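Local coordinates for vibralactone Cyclase (Boreostereum vibrans, PDB 6KD0), which catalyses the cyclization that forms the fused bicyclic beta-lactone of vibralactone, using an alpha/beta hydrolase fold, at residues T82-S87 against Q126-S131; Y95-W100 against F163-K168; A216-Y221 against P261-S266. All blocks are in the same frame, centred on the assembly; numbering follows the deposited sequence.

Interaction 1. Residues T82-S87 against Q126-S131; sequences TYIPTS and QVCAVS
Thr82-Pro85 and Cys128-Ser131 are antiparallel neighbours in the central sheet, their axes 4.5 Å apart and at 171°. Tyr83 and Ala129 form the hydrogen-bonded pair: Tyr83 N donates to Ala129 O at 2.8 Å, and Ala129 N returns a bond to Tyr83 O, in the carbonyl plane and on a lone pair. With CG anti to its carbonyl carbon (chi1 -57°), the Tyr83 ring lies beside the methyl of Ala129, CD1 to CB 3.9 Å, and carries its hydroxyl to a water that donates to both Tyr83 OH and Ser131 OG. Asp115 also bonds that hydroxyl. Where the strands part, the bent side chain of Gln126 lays its amide against Pro85 CB, 3.8 Å from NE2. NE2 bonds Asp123 O and a water shared with Ser87 OG; Gln126 OE1 accepts at 2.8 Å from a second water, whose other link, to Ser87 OG, is long. A leucine in place of Gln126 would probably leave Asp123 O without its NE2 donor and both waters without their amide partner. Strand 64-73 flanks Thr82-Pro85 on one side, strand 97-101 lies beyond Cys128-Ser131, and helix 115-125 packs against the Tyr83 side chain.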
ATOM      1  N   THR A  82      -2.782 -13.752   9.384  1.00 18.88           N
ATOM      2  CA  THR A  82      -1.517 -13.463  10.035  1.00 19.06           C
ATOM      3  C   THR A  82      -0.477 -14.474   9.569  1.00 20.59           C
ATOM      4  O   THR A  82      -0.786 -15.655   9.338  1.00 22.23           O
ATOM      5  CB  THR A  82      -1.641 -13.480  11.573  1.00 21.94           C
ATOM      6  OG1 THR A  82      -1.976 -14.803  12.023  1.00 24.60           O
ATOM      7  CG2 THR A  82      -2.722 -12.513  12.034  1.00 22.67           C
ATOM      8  N   TYR A  83       0.749 -13.982   9.442  1.00 20.11           N
ATOM      9  CA  TYR A  83       1.903 -14.673   8.887  1.00 18.99           C
ATOM     10  C   TYR A  83       2.951 -14.644   9.987  1.00 25.07           C
ATOM     11  O   TYR A  83       3.465 -13.568  10.322  1.00 25.52           O
ATOM     12  CB  TYR A  83       2.421 -13.975   7.619  1.00 21.69           C
ATOM     13  CG  TYR A  83       1.398 -13.812   6.512  1.00 23.66           C
ATOM     14  CD1 TYR A  83       0.406 -12.830   6.595  1.00 22.55           C
ATOM     15  CD2 TYR A  83       1.422 -14.625   5.383  1.00 19.36           C
ATOM     16  CE1 TYR A  83      -0.537 -12.686   5.599  1.00 19.63           C
ATOM     17  CE2 TYR A  83       0.477 -14.483   4.372  1.00 22.74           C
ATOM     18  CZ  TYR A  83      -0.499 -13.507   4.492  1.00 21.37           C
ATOM     19  OH  TYR A  83      -1.451 -13.363   3.502  1.00 20.81           O
ATOM     20  N   ILE A  84       3.259 -15.807  10.554  1.00 23.27           N
ATOM     21  CA  ILE A  84       3.973 -15.921  11.817  1.00 23.35           C
ATOM     22  C   ILE A  84       5.248 -16.712  11.562  1.00 26.94           C
ATOM     23  O   ILE A  84       5.170 -17.849  11.094  1.00 24.64           O
ATOM     24  CB  ILE A  84       3.108 -16.618  12.879  1.00 24.69           C
ATOM     25  CG1 ILE A  84       1.759 -15.898  12.995  1.00 25.60           C
ATOM     26  CG2 ILE A  84       3.876 -16.734  14.202  1.00 27.00           C
ATOM     27  CD1 ILE A  84       0.628 -16.750  13.529  1.00 30.84           C
ATOM     28  N   PRO A  85       6.437 -16.152  11.827  1.00 22.71           N
ATOM     29  CA  PRO A  85       7.675 -16.925  11.665  1.00 28.66           C
ATOM     30  C   PRO A  85       7.776 -18.018  12.711  1.00 25.15           C
ATOM     31  O   PRO A  85       7.425 -17.819  13.878  1.00 26.58           O
ATOM     32  CB  PRO A  85       8.790 -15.889  11.855  1.00 25.35           C
ATOM     33  CG  PRO A  85       8.165 -14.707  12.490  1.00 26.87           C
ATOM     34  CD  PRO A  85       6.675 -14.772  12.281  1.00 23.43           C
ATOM     35  N   THR A  86       8.275 -19.180  12.281  1.00 24.78           N
ATOM     36  CA  THR A  86       8.388 -20.334  13.162  1.00 27.03           C
ATOM     37  C   THR A  86       9.707 -21.059  12.956  1.00 29.42           C
ATOM     38  O   THR A  86       9.762 -22.281  13.102  1.00 29.37           O
ATOM     39  CB  THR A  86       7.246 -21.335  12.958  1.00 26.63           C
ATOM     40  OG1 THR A  86       7.305 -21.877  11.632  1.00 28.58           O
ATOM     41  CG2 THR A  86       5.898 -20.705  13.193  1.00 28.79           C
ATOM     42  N   SER A  87      10.769 -20.334  12.587  1.00 24.87           N
ATOM     43  CA  SER A  87      12.079 -20.964  12.435  1.00 30.51           C
ATOM     44  C   SER A  87      12.913 -20.932  13.710  1.00 33.83           C
ATOM     45  O   SER A  87      13.849 -21.732  13.843  1.00 33.56           O
ATOM     46  CB  SER A  87      12.860 -20.320  11.289  1.00 25.68           C
ATOM     47  OG  SER A  87      13.013 -18.922  11.467  1.00 33.29           O
ATOM     48  N   GLN A 126      11.741 -11.726  10.016  1.00 21.19           N
ATOM     49  CA  GLN A 126      11.319 -12.202  11.326  1.00 25.20           C
ATOM     50  C   GLN A 126      10.328 -11.224  11.962  1.00 24.84           C
ATOM     51  O   GLN A 126      10.553 -10.679  13.042  1.00 21.33           O
ATOM     52  CB  GLN A 126      12.539 -12.443  12.220  1.00 25.57           C
ATOM     53  CG  GLN A 126      13.437 -13.572  11.698  1.00 30.70           C
ATOM     54  CD  GLN A 126      12.756 -14.929  11.763  1.00 26.13           C
ATOM     55  OE1 GLN A 126      12.555 -15.478  12.840  1.00 28.18           O
ATOM     56  NE2 GLN A 126      12.367 -15.458  10.609  1.00 26.60           N
ATOM     57  N   VAL A 127       9.213 -11.000  11.257  1.00 22.77           N
ATOM     58  CA  VAL A 127       8.107 -10.206  11.778  1.00 21.93           C
ATOM     59  C   VAL A 127       6.828 -10.980  11.516  1.00 25.27           C
ATOM     60  O   VAL A 127       6.759 -11.797  10.601  1.00 25.85           O
ATOM     61  CB  VAL A 127       8.013  -8.800  11.139  1.00 23.86           C
ATOM     62  CG1 VAL A 127       9.328  -8.031  11.311  1.00 22.73           C
ATOM     63  CG2 VAL A 127       7.633  -8.914   9.670  1.00 24.34           C
ATOM     64  N   CYS A 128       5.815 -10.726  12.344  1.00 18.06           N
ATOM     65  CA  CYS A 128       4.465 -11.204  12.092  1.00 23.76           C
ATOM     66  C   CYS A 128       3.774 -10.209  11.169  1.00 23.76           C
ATOM     67  O   CYS A 128       3.716  -9.017  11.476  1.00 24.34           O
ATOM     68  CB  CYS A 128       3.670 -11.345  13.388  1.00 25.16           C
ATOM     69  SG  CYS A 128       4.403 -12.520  14.536  1.00 26.02           S
ATOM     70  N   ALA A 129       3.268 -10.693  10.046  1.00 22.72           N
ATOM     71  CA  ALA A 129       2.544  -9.853   9.105  1.00 21.25           C
ATOM     72  C   ALA A 129       1.048 -10.068   9.269  1.00 20.64           C
ATOM     73  O   ALA A 129       0.595 -11.157   9.628  1.00 18.76           O
ATOM     74  CB  ALA A 129       2.950 -10.142   7.665  1.00 17.93           C
ATOM     75  N   VAL A 130       0.279  -9.018   8.993  1.00 19.37           N
ATOM     76  CA  VAL A 130      -1.177  -9.070   9.052  1.00 17.80           C
ATOM     77  C   VAL A 130      -1.712  -8.475   7.759  1.00 18.25           C
ATOM     78  O   VAL A 130      -1.234  -7.424   7.319  1.00 20.99           O
ATOM     79  CB  VAL A 130      -1.713  -8.281  10.265  1.00 19.59           C
ATOM     80  CG1 VAL A 130      -3.219  -8.429  10.368  1.00 17.16           C
ATOM     81  CG2 VAL A 130      -1.016  -8.723  11.534  1.00 19.73           C
ATOM     82  N   SER A 131      -2.681  -9.151   7.148  1.00 18.85           N
ATOM     83  CA  SER A 131      -3.329  -8.715   5.915  1.00 16.97           C
ATOM     84  C   SER A 131      -4.838  -8.807   6.109  1.00 18.58           C
ATOM     85  O   SER A 131      -5.324  -9.787   6.677  1.00 19.24           O
ATOM     86  CB  SER A 131      -2.895  -9.595   4.749  1.00 17.71           C
ATOM     87  OG  SER A 131      -3.311  -9.031   3.512  1.00 21.99           O
TER
HETATM   88  O   HOH W   1      -1.835 -11.002   2.008  1.00 23.48           O
HETATM   89  O   HOH W   2      11.061 -18.135   9.680  1.00 24.27           O
HETATM   90  O   HOH W   3      11.205 -17.647  13.892  1.00 26.46           O

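Interaction 2. Residues Y95-W100 against F163-K168; sequences YPLLYW and FNADPK
Phe163 has its CG wedged between the backbone N and the carbonyl carbon (chi1 51°), which swings the ring back to meet Leu97, itself at an unusual chi1 of -146° that spreads its branches over the loop. Leu97 CD2 arrives at the edge of the Phe163 ring, near its plane and 4.1 Å from CE1, and the two side chains cross at about a right angle. Leu97 CG rests on the methyl of Ala165, 3.9 Å from CB, and CD1 reaches Pro167 CB, so one leucine packs against three residues of 163-168. Two backbone bonds hold the segments together around Tyr95: its N donates to Asn164 O at 2.9 Å, and Asp166 N donates to its O at 2.8 Å. Asn164 O also lies at the edge of the Tyr95 ring, 3.4 Å from CD2. Asn164 ND2 bonds Lys93 O and Lys91 O, tying the loop to the chain just ahead of Tyr95, and Asp166 OD1 accepts from Lys168 N, two residues on, in an Asx turn. The loop is the last leg of the beta-alpha-beta crossover from strand 128-132 through helix 144-158 to strand 171-176, which passes over strand 97-101 in the alpha/beta hydrolase sheet.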
ATOM      1  N   TYR A  95       7.570 -11.257  17.996  1.00 24.75           N
ATOM      2  CA  TYR A  95       8.204 -10.577  16.877  1.00 23.62           C
ATOM      3  C   TYR A  95       7.580  -9.210  16.666  1.00 22.19           C
ATOM      4  O   TYR A  95       6.461  -8.958  17.123  1.00 22.79           O
ATOM      5  CB  TYR A  95       8.056 -11.408  15.596  1.00 23.03           C
ATOM      6  CG  TYR A  95       8.612 -12.792  15.752  1.00 21.41           C
ATOM      7  CD1 TYR A  95       9.961 -13.042  15.535  1.00 27.49           C
ATOM      8  CD2 TYR A  95       7.799 -13.843  16.155  1.00 26.08           C
ATOM      9  CE1 TYR A  95      10.487 -14.311  15.688  1.00 30.96           C
ATOM     10  CE2 TYR A  95       8.313 -15.125  16.303  1.00 28.09           C
ATOM     11  CZ  TYR A  95       9.651 -15.350  16.070  1.00 30.80           C
ATOM     12  OH  TYR A  95      10.140 -16.629  16.228  1.00 26.52           O
ATOM     13  N   PRO A  96       8.276  -8.305  15.968  1.00 22.30           N
ATOM     14  CA  PRO A  96       7.632  -7.049  15.562  1.00 22.52           C
ATOM     15  C   PRO A  96       6.437  -7.323  14.662  1.00 23.15           C
ATOM     16  O   PRO A  96       6.248  -8.436  14.150  1.00 21.65           O
ATOM     17  CB  PRO A  96       8.733  -6.287  14.819  1.00 19.59           C
ATOM     18  CG  PRO A  96      10.040  -6.971  15.225  1.00 24.00           C
ATOM     19  CD  PRO A  96       9.681  -8.391  15.520  1.00 23.14           C
ATOM     20  N   LEU A  97       5.625  -6.278  14.470  1.00 21.32           N
ATOM     21  CA  LEU A  97       4.297  -6.384  13.866  1.00 19.04           C
ATOM     22  C   LEU A  97       4.260  -5.565  12.581  1.00 17.52           C
ATOM     23  O   LEU A  97       4.510  -4.359  12.614  1.00 21.96           O
ATOM     24  CB  LEU A  97       3.235  -5.858  14.840  1.00 19.78           C
ATOM     25  CG  LEU A  97       1.835  -6.470  14.895  1.00 24.82           C
ATOM     26  CD1 LEU A  97       0.781  -5.450  15.339  1.00 25.42           C
ATOM     27  CD2 LEU A  97       1.445  -7.133  13.613  1.00 22.47           C
ATOM     28  N   LEU A  98       3.944  -6.210  11.461  1.00 18.52           N
ATOM     29  CA  LEU A  98       3.748  -5.538  10.182  1.00 19.34           C
ATOM     30  C   LEU A  98       2.284  -5.662   9.770  1.00 19.34           C
ATOM     31  O   LEU A  98       1.770  -6.776   9.643  1.00 18.86           O
ATOM     32  CB  LEU A  98       4.639  -6.149   9.099  1.00 22.53           C
ATOM     33  CG  LEU A  98       4.380  -5.646   7.674  1.00 20.17           C
ATOM     34  CD1 LEU A  98       4.835  -4.197   7.499  1.00 18.33           C
ATOM     35  CD2 LEU A  98       5.056  -6.557   6.651  1.00 21.69           C
ATOM     36  N   TYR A  99       1.620  -4.534   9.539  1.00 17.68           N
ATOM     37  CA  TYR A  99       0.206  -4.525   9.153  1.00 17.48           C
ATOM     38  C   TYR A  99       0.131  -4.043   7.708  1.00 18.81           C
ATOM     39  O   TYR A  99       0.475  -2.893   7.426  1.00 18.29           O
ATOM     40  CB  TYR A  99      -0.593  -3.624  10.090  1.00 15.69           C
ATOM     41  CG  TYR A  99      -2.077  -3.611   9.844  1.00 19.14           C
ATOM     42  CD1 TYR A  99      -2.883  -4.597  10.407  1.00 17.66           C
ATOM     43  CD2 TYR A  99      -2.678  -2.596   9.107  1.00 15.84           C
ATOM     44  CE1 TYR A  99      -4.243  -4.610  10.219  1.00 17.96           C
ATOM     45  CE2 TYR A  99      -4.058  -2.600   8.902  1.00 19.15           C
ATOM     46  CZ  TYR A  99      -4.829  -3.614   9.479  1.00 16.25           C
ATOM     47  OH  TYR A  99      -6.193  -3.641   9.324  1.00 17.13           O
ATOM     48  N   TRP A 100      -0.312  -4.916   6.805  1.00 15.89           N
ATOM     49  CA  TRP A 100      -0.209  -4.704   5.365  1.00 21.94           C
ATOM     50  C   TRP A 100      -1.591  -4.491   4.762  1.00 17.27           C
ATOM     51  O   TRP A 100      -2.520  -5.269   5.033  1.00 19.14           O
ATOM     52  CB  TRP A 100       0.495  -5.898   4.697  1.00 20.31           C
ATOM     53  CG  TRP A 100       0.439  -5.807   3.220  1.00 18.81           C
ATOM     54  CD1 TRP A 100      -0.568  -6.266   2.405  1.00 19.00           C
ATOM     55  CD2 TRP A 100       1.381  -5.147   2.364  1.00 22.28           C
ATOM     56  NE1 TRP A 100      -0.288  -5.955   1.096  1.00 20.88           N
ATOM     57  CE2 TRP A 100       0.904  -5.277   1.042  1.00 20.25           C
ATOM     58  CE3 TRP A 100       2.597  -4.487   2.582  1.00 22.89           C
ATOM     59  CZ2 TRP A 100       1.595  -4.761  -0.056  1.00 22.51           C
ATOM     60  CZ3 TRP A 100       3.278  -3.967   1.484  1.00 24.43           C
ATOM     61  CH2 TRP A 100       2.769  -4.109   0.184  1.00 21.69           C
ATOM     62  N   PHE A 163      -0.864 -14.068  18.250  1.00 24.51           N
ATOM     63  CA  PHE A 163      -0.152 -14.663  17.121  1.00 26.33           C
ATOM     64  C   PHE A 163       1.343 -14.334  17.175  1.00 27.37           C
ATOM     65  O   PHE A 163       2.004 -14.182  16.136  1.00 22.06           O
ATOM     66  CB  PHE A 163      -0.793 -14.267  15.784  1.00 27.38           C
ATOM     67  CG  PHE A 163      -1.011 -12.788  15.604  1.00 23.79           C
ATOM     68  CD1 PHE A 163      -0.050 -12.005  14.999  1.00 23.13           C
ATOM     69  CD2 PHE A 163      -2.203 -12.191  16.007  1.00 24.12           C
ATOM     70  CE1 PHE A 163      -0.248 -10.634  14.820  1.00 23.30           C
ATOM     71  CE2 PHE A 163      -2.408 -10.832  15.840  1.00 24.29           C
ATOM     72  CZ  PHE A 163      -1.428 -10.049  15.250  1.00 23.27           C
ATOM     73  N   ASN A 164       1.897 -14.249  18.397  1.00 27.14           N
ATOM     74  CA  ASN A 164       3.340 -14.156  18.645  1.00 24.63           C
ATOM     75  C   ASN A 164       3.935 -12.818  18.209  1.00 26.26           C
ATOM     76  O   ASN A 164       5.130 -12.736  17.910  1.00 24.96           O
ATOM     77  CB  ASN A 164       4.109 -15.300  17.966  1.00 30.92           C
ATOM     78  CG  ASN A 164       3.932 -16.622  18.668  1.00 29.50           C
ATOM     79  OD1 ASN A 164       2.921 -17.294  18.501  1.00 31.12           O
ATOM     80  ND2 ASN A 164       4.932 -17.009  19.459  1.00 35.02           N
ATOM     81  N   ALA A 165       3.127 -11.762  18.176  1.00 23.19           N
ATOM     82  CA  ALA A 165       3.590 -10.432  17.813  1.00 19.73           C
ATOM     83  C   ALA A 165       3.600  -9.528  19.039  1.00 22.03           C
ATOM     84  O   ALA A 165       2.833  -9.726  19.990  1.00 21.99           O
ATOM     85  CB  ALA A 165       2.709  -9.813  16.721  1.00 19.30           C
ATOM     86  N   ASP A 166       4.494  -8.546  19.019  1.00 25.36           N
ATOM     87  CA  ASP A 166       4.539  -7.537  20.072  1.00 24.31           C
ATOM     88  C   ASP A 166       4.847  -6.197  19.417  1.00 22.73           C
ATOM     89  O   ASP A 166       5.984  -5.959  18.985  1.00 24.83           O
ATOM     90  CB  ASP A 166       5.572  -7.900  21.149  1.00 28.30           C
ATOM     91  CG  ASP A 166       5.723  -6.815  22.224  1.00 29.20           C
ATOM     92  OD1 ASP A 166       4.990  -5.795  22.188  1.00 29.45           O
ATOM     93  OD2 ASP A 166       6.583  -6.998  23.115  1.00 37.08           O
ATOM     94  N   PRO A 167       3.856  -5.305  19.317  1.00 23.75           N
ATOM     95  CA  PRO A 167       4.083  -4.031  18.623  1.00 24.01           C
ATOM     96  C   PRO A 167       5.104  -3.150  19.308  1.00 23.47           C
ATOM     97  O   PRO A 167       5.637  -2.235  18.667  1.00 23.21           O
ATOM     98  CB  PRO A 167       2.691  -3.384  18.602  1.00 26.41           C
ATOM     99  CG  PRO A 167       1.921  -4.044  19.679  1.00 27.60           C
ATOM    100  CD  PRO A 167       2.485  -5.438  19.827  1.00 23.37           C
ATOM    101  N   LYS A 168       5.404  -3.393  20.588  1.00 23.62           N
ATOM    102  CA  LYS A 168       6.506  -2.689  21.233  1.00 27.90           C
ATOM    103  C   LYS A 168       7.842  -3.039  20.604  1.00 29.85           C
ATOM    104  O   LYS A 168       8.792  -2.265  20.740  1.00 26.28           O
ATOM    105  CB  LYS A 168       6.558  -3.011  22.727  1.00 31.02           C
ATOM    106  CG  LYS A 168       5.280  -2.714  23.491  1.00 32.33           C
ATOM    107  CD  LYS A 168       5.139  -1.249  23.835  1.00 42.83           C
ATOM    108  CE  LYS A 168       6.017  -0.871  25.018  1.00 54.74           C
ATOM    109  NZ  LYS A 168       6.848   0.336  24.736  1.00 62.09           N
TER

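Interaction 3. Residues A216-Y221 against P261-S266; sequences AMPEEY and PLLFPS
Leu263 meets two residues of 216-221 with its two methyls: CD1 presses on the Ala216 methyl, 3.6 Å from CB, and CD2 lies against the ring of Pro218, 3.8 Å from CG. Its CG stands anti to the carbonyl carbon (chi1 -55°), which turns the branch point to 216-221 and lets the methyls divide between these two partners. Leu262 adds its own CD2, which sits 4.0 Å from Met217 SD and 4.1 Å from Pro218 CD. The contact is wholly apolar, with no hydrogen bond between the segments, and Pro218 is shared by both leucines. Met217 starts out away from the other segment, yet with CG anti to its N the bend at chi2 (63°) brings its sulfur back to Leu262. Both segments are loops beyond the strand ends of the alpha/beta hydrolase fold: 216-221 comes after strand 203-207, while 261-266 precedes strand 273-278. Pro261-Leu263 forms a short 3-10 turn that presents the leucine pair. In the other segment, Tyr221 N donates to Pro218 O at 2.9 Å, closing a turn that begins at Pro218. Further out, Leu262 is also bonded through its backbone to Thr211 and through its O to His267 NE2, and its side chain touches Tyr290 and Leu293 of helix 284-296. Pro261 packs on Asn181, Leu184 and Ile185 of helix 178-192.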
ATOM      1  N   ALA A 216     -10.843  18.037  -4.804  1.00 30.62           N
ATOM      2  CA  ALA A 216     -10.455  18.641  -3.535  1.00 29.00           C
ATOM      3  C   ALA A 216      -8.991  19.063  -3.487  1.00 30.67           C
ATOM      4  O   ALA A 216      -8.517  19.469  -2.422  1.00 27.59           O
ATOM      5  CB  ALA A 216     -10.742  17.676  -2.379  1.00 24.21           C
ATOM      6  N   MET A 217      -8.261  18.949  -4.595  1.00 28.66           N
ATOM      7  CA  MET A 217      -6.874  19.386  -4.630  1.00 29.13           C
ATOM      8  C   MET A 217      -6.798  20.871  -4.284  1.00 30.38           C
ATOM      9  O   MET A 217      -7.465  21.685  -4.937  1.00 28.30           O
ATOM     10  CB  MET A 217      -6.280  19.143  -6.012  1.00 30.71           C
ATOM     11  CG  MET A 217      -4.831  19.524  -6.141  1.00 34.28           C
ATOM     12  SD  MET A 217      -3.786  18.538  -5.065  1.00 33.31           S
ATOM     13  CE  MET A 217      -4.147  16.884  -5.661  1.00 24.27           C
ATOM     14  N   PRO A 218      -6.015  21.264  -3.281  1.00 29.49           N
ATOM     15  CA  PRO A 218      -5.958  22.684  -2.915  1.00 36.09           C
ATOM     16  C   PRO A 218      -5.425  23.512  -4.073  1.00 36.08           C
ATOM     17  O   PRO A 218      -4.497  23.105  -4.776  1.00 27.01           O
ATOM     18  CB  PRO A 218      -5.010  22.701  -1.714  1.00 33.92           C
ATOM     19  CG  PRO A 218      -5.099  21.322  -1.159  1.00 31.58           C
ATOM     20  CD  PRO A 218      -5.198  20.448  -2.373  1.00 30.09           C
ATOM     21  N   GLU A 219      -6.064  24.666  -4.286  1.00 37.18           N
ATOM     22  CA  GLU A 219      -5.730  25.513  -5.429  1.00 38.24           C
ATOM     23  C   GLU A 219      -4.231  25.789  -5.503  1.00 30.18           C
ATOM     24  O   GLU A 219      -3.625  25.684  -6.577  1.00 35.03           O
ATOM     25  CB  GLU A 219      -6.519  26.822  -5.355  1.00 36.11           C
ATOM     26  CG  GLU A 219      -6.579  27.586  -6.675  1.00 42.57           C
ATOM     27  CD  GLU A 219      -7.297  26.819  -7.776  1.00 50.79           C
ATOM     28  OE1 GLU A 219      -8.325  26.158  -7.493  1.00 47.42           O
ATOM     29  OE2 GLU A 219      -6.833  26.895  -8.934  1.00 52.85           O
ATOM     30  N   GLU A 220      -3.611  26.107  -4.367  1.00 32.60           N
ATOM     31  CA  GLU A 220      -2.204  26.496  -4.371  1.00 34.40           C
ATOM     32  C   GLU A 220      -1.289  25.383  -4.859  1.00 38.88           C
ATOM     33  O   GLU A 220      -0.140  25.660  -5.222  1.00 36.92           O
ATOM     34  CB  GLU A 220      -1.761  26.908  -2.972  1.00 42.82           C
ATOM     35  CG  GLU A 220      -1.789  25.756  -1.995  1.00 42.08           C
ATOM     36  CD  GLU A 220      -1.932  26.194  -0.565  1.00 51.31           C
ATOM     37  OE1 GLU A 220      -0.917  26.630   0.020  1.00 57.52           O
ATOM     38  OE2 GLU A 220      -3.058  26.093  -0.026  1.00 60.82           O
ATOM     39  N   TYR A 221      -1.755  24.135  -4.856  1.00 36.76           N
ATOM     40  CA  TYR A 221      -0.939  23.017  -5.304  1.00 34.65           C
ATOM     41  C   TYR A 221      -1.321  22.490  -6.671  1.00 38.26           C
ATOM     42  O   TYR A 221      -0.693  21.533  -7.134  1.00 35.26           O
ATOM     43  CB  TYR A 221      -1.012  21.851  -4.309  1.00 34.08           C
ATOM     44  CG  TYR A 221      -0.583  22.199  -2.913  1.00 34.04           C
ATOM     45  CD1 TYR A 221       0.585  22.908  -2.681  1.00 40.82           C
ATOM     46  CD2 TYR A 221      -1.341  21.806  -1.823  1.00 38.49           C
ATOM     47  CE1 TYR A 221       0.981  23.223  -1.399  1.00 42.64           C
ATOM     48  CE2 TYR A 221      -0.957  22.115  -0.536  1.00 40.96           C
ATOM     49  CZ  TYR A 221       0.206  22.823  -0.329  1.00 45.41           C
ATOM     50  OH  TYR A 221       0.594  23.137   0.958  1.00 56.16           O
ATOM     51  N   PRO A 261      -6.337  11.844   2.241  1.00 18.52           N
ATOM     52  CA  PRO A 261      -5.425  12.013   3.385  1.00 17.68           C
ATOM     53  C   PRO A 261      -4.504  13.218   3.275  1.00 18.77           C
ATOM     54  O   PRO A 261      -3.987  13.667   4.304  1.00 19.59           O
ATOM     55  CB  PRO A 261      -4.630  10.700   3.400  1.00 17.35           C
ATOM     56  CG  PRO A 261      -4.770  10.151   1.996  1.00 15.70           C
ATOM     57  CD  PRO A 261      -6.158  10.539   1.580  1.00 19.00           C
ATOM     58  N   LEU A 262      -4.247  13.719   2.058  1.00 17.25           N
ATOM     59  CA  LEU A 262      -3.520  14.971   1.876  1.00 19.12           C
ATOM     60  C   LEU A 262      -4.104  16.103   2.714  1.00 22.56           C
ATOM     61  O   LEU A 262      -3.367  17.006   3.136  1.00 20.61           O
ATOM     62  CB  LEU A 262      -3.537  15.373   0.398  1.00 17.28           C
ATOM     63  CG  LEU A 262      -2.651  16.539  -0.037  1.00 22.79           C
ATOM     64  CD1 LEU A 262      -1.193  16.070  -0.130  1.00 19.21           C
ATOM     65  CD2 LEU A 262      -3.122  17.096  -1.374  1.00 22.85           C
ATOM     66  N   LEU A 263      -5.413  16.061   2.977  1.00 20.08           N
ATOM     67  CA  LEU A 263      -6.160  17.174   3.552  1.00 22.28           C
ATOM     68  C   LEU A 263      -6.356  17.081   5.071  1.00 24.63           C
ATOM     69  O   LEU A 263      -7.114  17.885   5.631  1.00 22.86           O
ATOM     70  CB  LEU A 263      -7.529  17.278   2.873  1.00 18.78           C
ATOM     71  CG  LEU A 263      -7.470  17.396   1.345  1.00 21.63           C
ATOM     72  CD1 LEU A 263      -8.857  17.538   0.740  1.00 20.47           C
ATOM     73  CD2 LEU A 263      -6.580  18.575   0.921  1.00 22.51           C
ATOM     74  N   PHE A 264      -5.724  16.131   5.749  1.00 17.54           N
ATOM     75  CA  PHE A 264      -5.699  16.201   7.208  1.00 22.72           C
ATOM     76  C   PHE A 264      -5.129  17.547   7.641  1.00 23.63           C
ATOM     77  O   PHE A 264      -4.152  18.027   7.050  1.00 22.45           O
ATOM     78  CB  PHE A 264      -4.865  15.072   7.819  1.00 19.99           C
ATOM     79  CG  PHE A 264      -5.628  13.799   7.993  1.00 20.24           C
ATOM     80  CD1 PHE A 264      -6.452  13.618   9.088  1.00 20.57           C
ATOM     81  CD2 PHE A 264      -5.547  12.794   7.039  1.00 20.59           C
ATOM     82  CE1 PHE A 264      -7.166  12.448   9.252  1.00 20.73           C
ATOM     83  CE2 PHE A 264      -6.269  11.619   7.192  1.00 20.75           C
ATOM     84  CZ  PHE A 264      -7.082  11.448   8.295  1.00 20.43           C
ATOM     85  N   PRO A 265      -5.721  18.187   8.653  1.00 23.05           N
ATOM     86  CA  PRO A 265      -5.219  19.499   9.096  1.00 25.19           C
ATOM     87  C   PRO A 265      -3.753  19.488   9.482  1.00 24.46           C
ATOM     88  O   PRO A 265      -3.058  20.492   9.284  1.00 23.61           O
ATOM     89  CB  PRO A 265      -6.110  19.821  10.301  1.00 26.37           C
ATOM     90  CG  PRO A 265      -7.362  19.022  10.073  1.00 31.52           C
ATOM     91  CD  PRO A 265      -6.943  17.774   9.362  1.00 23.52           C
ATOM     92  N   SER A 266      -3.248  18.389  10.013  1.00 22.01           N
ATOM     93  CA  SER A 266      -1.861  18.324  10.426  1.00 22.63           C
ATOM     94  C   SER A 266      -1.230  17.007  10.000  1.00 23.51           C
ATOM     95  O   SER A 266      -1.831  15.935  10.150  1.00 22.48           O
ATOM     96  CB  SER A 266      -1.737  18.479  11.932  1.00 25.04           C
ATOM     97  OG  SER A 266      -0.417  18.186  12.328  1.00 26.65           O
TER

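Overall arrangement
Interactions 1 and 2 lie side by side, their centres 8 Å apart, and share the central sheet: strand 128-132 is flanked by 76-85 on one side and 97-101 on the other. Probable hydrogen bonds between Val130 N and Leu98 O and between Trp100 N and Val130 O join them, and Cys128 SG packs on the backbone oxygens of Phe163 and Asn164. Along the chain their segments alternate. Interaction 1 pairs two sheet strands; interaction 2 ties a strand's entry to a loop. Interaction 3 comes later, across the chain's centre, about 36 Å from interaction 1 and 32 Å from interaction 2 between centres. Thus the first two knit one part of the sheet together, while the third joins peripheral loops far from it.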